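Local coordinates for lovastatin nonaketide synthase, polyketide synthase component (PDB 7CPX), which builds the dihydromonacolin L skeleton of lovastatin from nine malonyl-CoA units as an iterative, multidomain polyketide synthase that works with the partner protein lovC, at residues H1533-L1538 and V1593-V1598. The protein carries 2 engineered substitutions. Residues are numbered along the deposited sequence; the frame is centred on the assembly and turned at random.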
loop_
_atom_site.group_PDB
_atom_site.type_symbol
_atom_site.label_atom_id
_atom_site.label_comp_id
_atom_site.label_asym_id
_atom_site.label_seq_id
_atom_site.Cartn_x
_atom_site.Cartn_y
_atom_site.Cartn_z
ATOM N N HIS A 1533 -52.820 -34.844 46.606
ATOM C CA HIS A 1533 -52.424 -33.930 45.538
ATOM C C HIS A 1533 -51.334 -34.549 44.671
ATOM O O HIS A 1533 -51.385 -34.485 43.433
ATOM C CB HIS A 1533 -51.940 -32.616 46.149
ATOM C CG HIS A 1533 -52.999 -31.878 46.907
ATOM N ND1 HIS A 1533 -52.706 -30.959 47.892
ATOM C CD2 HIS A 1533 -54.349 -31.924 46.826
ATOM C CE1 HIS A 1533 -53.831 -30.471 48.385
ATOM N NE2 HIS A 1533 -54.843 -31.040 47.755
ATOM N N ALA A 1534 -50.335 -35.155 45.313
ATOM C CA ALA A 1534 -49.276 -35.826 44.567
ATOM C C ALA A 1534 -49.854 -36.906 43.664
ATOM O O ALA A 1534 -49.436 -37.052 42.509
ATOM C CB ALA A 1534 -48.254 -36.422 45.533
ATOM N N ARG A 1535 -50.820 -37.672 44.174
ATOM C CA ARG A 1535 -51.515 -38.640 43.331
ATOM C C ARG A 1535 -52.200 -37.946 42.163
ATOM O O ARG A 1535 -52.142 -38.423 41.024
ATOM C CB ARG A 1535 -52.548 -39.412 44.152
ATOM C CG ARG A 1535 -53.279 -40.499 43.380
ATOM C CD ARG A 1535 -52.314 -41.504 42.776
ATOM N NE ARG A 1535 -53.004 -42.656 42.207
ATOM C CZ ARG A 1535 -53.524 -42.695 40.989
ATOM N NH1 ARG A 1535 -53.464 -41.652 40.175
ATOM N NH2 ARG A 1535 -54.123 -43.808 40.575
ATOM N N SER A 1536 -52.857 -36.819 42.434
ATOM C CA SER A 1536 -53.549 -36.090 41.379
ATOM C C SER A 1536 -52.598 -35.717 40.253
ATOM O O SER A 1536 -52.973 -35.786 39.077
ATOM C CB SER A 1536 -54.206 -34.834 41.953
ATOM O OG SER A 1536 -55.126 -35.164 42.978
ATOM N N LEU A 1537 -51.370 -35.322 40.586
ATOM C CA LEU A 1537 -50.394 -34.994 39.553
ATOM C C LEU A 1537 -49.736 -36.217 38.932
ATOM O O LEU A 1537 -49.282 -36.139 37.785
ATOM C CB LEU A 1537 -49.302 -34.077 40.113
ATOM C CG LEU A 1537 -49.659 -32.596 40.279
ATOM C CD1 LEU A 1537 -48.409 -31.792 40.599
ATOM C CD2 LEU A 1537 -50.353 -32.037 39.043
ATOM N N LEU A 1538 -49.672 -37.336 39.646
ATOM C CA LEU A 1538 -49.021 -38.527 39.121
ATOM C C LEU A 1538 -49.927 -39.260 38.143
ATOM O O LEU A 1538 -51.136 -39.382 38.361
ATOM C CB LEU A 1538 -48.626 -39.472 40.254
ATOM C CG LEU A 1538 -47.374 -39.109 41.049
ATOM C CD1 LEU A 1538 -47.182 -40.088 42.187
ATOM C CD2 LEU A 1538 -46.146 -39.090 40.155
ATOM N N VAL A 1593 -54.553 -42.526 50.483
ATOM C CA VAL A 1593 -54.551 -41.361 49.604
ATOM C C VAL A 1593 -54.369 -41.800 48.155
ATOM O O VAL A 1593 -54.065 -40.980 47.282
ATOM C CB VAL A 1593 -53.465 -40.350 50.015
ATOM C CG1 VAL A 1593 -53.698 -39.869 51.441
ATOM C CG2 VAL A 1593 -52.077 -40.952 49.867
ATOM N N GLY A 1594 -54.550 -43.093 47.888
ATOM C CA GLY A 1594 -54.590 -43.578 46.523
ATOM C C GLY A 1594 -53.243 -43.947 45.934
ATOM O O GLY A 1594 -52.858 -43.422 44.886
ATOM N N PHE A 1595 -52.518 -44.848 46.594
ATOM C CA PHE A 1595 -51.248 -45.347 46.088
ATOM C C PHE A 1595 -51.173 -46.849 46.340
ATOM O O PHE A 1595 -52.106 -47.460 46.869
ATOM C CB PHE A 1595 -50.064 -44.632 46.741
ATOM C CG PHE A 1595 -49.876 -43.215 46.292
ATOM C CD1 PHE A 1595 -50.609 -42.192 46.861
ATOM C CD2 PHE A 1595 -48.938 -42.900 45.327
ATOM C CE1 PHE A 1595 -50.422 -40.887 46.469
ATOM C CE2 PHE A 1595 -48.751 -41.596 44.924
ATOM C CZ PHE A 1595 -49.495 -40.587 45.494
ATOM N N SER A 1596 -50.039 -47.441 45.970
ATOM C CA SER A 1596 -49.830 -48.881 46.055
ATOM C C SER A 1596 -49.212 -49.319 47.376
ATOM O O SER A 1596 -48.922 -50.508 47.543
ATOM C CB SER A 1596 -48.938 -49.345 44.901
ATOM O OG SER A 1596 -48.632 -50.723 45.015
ATOM N N GLY A 1597 -49.002 -48.399 48.312
ATOM C CA GLY A 1597 -48.338 -48.730 49.555
ATOM C C GLY A 1597 -46.832 -48.613 49.447
ATOM O O GLY A 1597 -46.267 -48.227 48.419
ATOM N N VAL A 1598 -46.163 -48.964 50.543
ATOM C CA VAL A 1598 -44.712 -48.845 50.621
ATOM C C VAL A 1598 -44.076 -49.979 49.832
ATOM O O VAL A 1598 -43.908 -51.092 50.343
ATOM C CB VAL A 1598 -44.229 -48.850 52.082
ATOM C CG1 VAL A 1598 -42.716 -48.916 52.135
ATOM C CG2 VAL A 1598 -44.731 -47.616 52.805
#
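CD of R1535 sits over one face of the F1595 ring, while CB comes in from beyond the CE1-CZ side. CD of R1535 is 4.1 Å from the F1595 ring centroid and nearly along the ring normal, a CH-pi contact displaced toward the rim. CB of R1535 rests 3.5 Å from CE1 of F1595, and the neighbouring atom, CZ of F1595, lies 3.5 Å from N of R1535. With CG anti to the backbone N (chi1 -177°) and a bend at chi2, the arginine chain climbs away from the face, so the guanidinium stands farther above it than CD. Standing farther off and turned 72° from the ring plane, the guanidinium does not stack on it. NE of R1535 meets O of G1594 at 2.8 Å, near the guanidinium plane, but the N-H angle of 122° makes this hydrogen bond weak. The stronger polar anchor is NH2, which donates to the carbonyl O of I1620. L1538 approaches the ring from its edge, CD1 3.5 Å from CE2 of F1595, and A1534 CB packs more loosely near CZ. G1594 adopts a positive phi just after helix 1583-1592 ends, and this turn brings its carbonyl to the arginine. M1544 of strand 1542-1547 touches F1595, A1534 and L1538, while T1617 of strand 1614-1618 also meets F1595. The contact thus joins the C-terminal end of helix 1527-1537 to the loop between helix 1583-1592 and strand 1600-1602, both packed against the mixed sheet of the Rossmann-like methyltransferase fold.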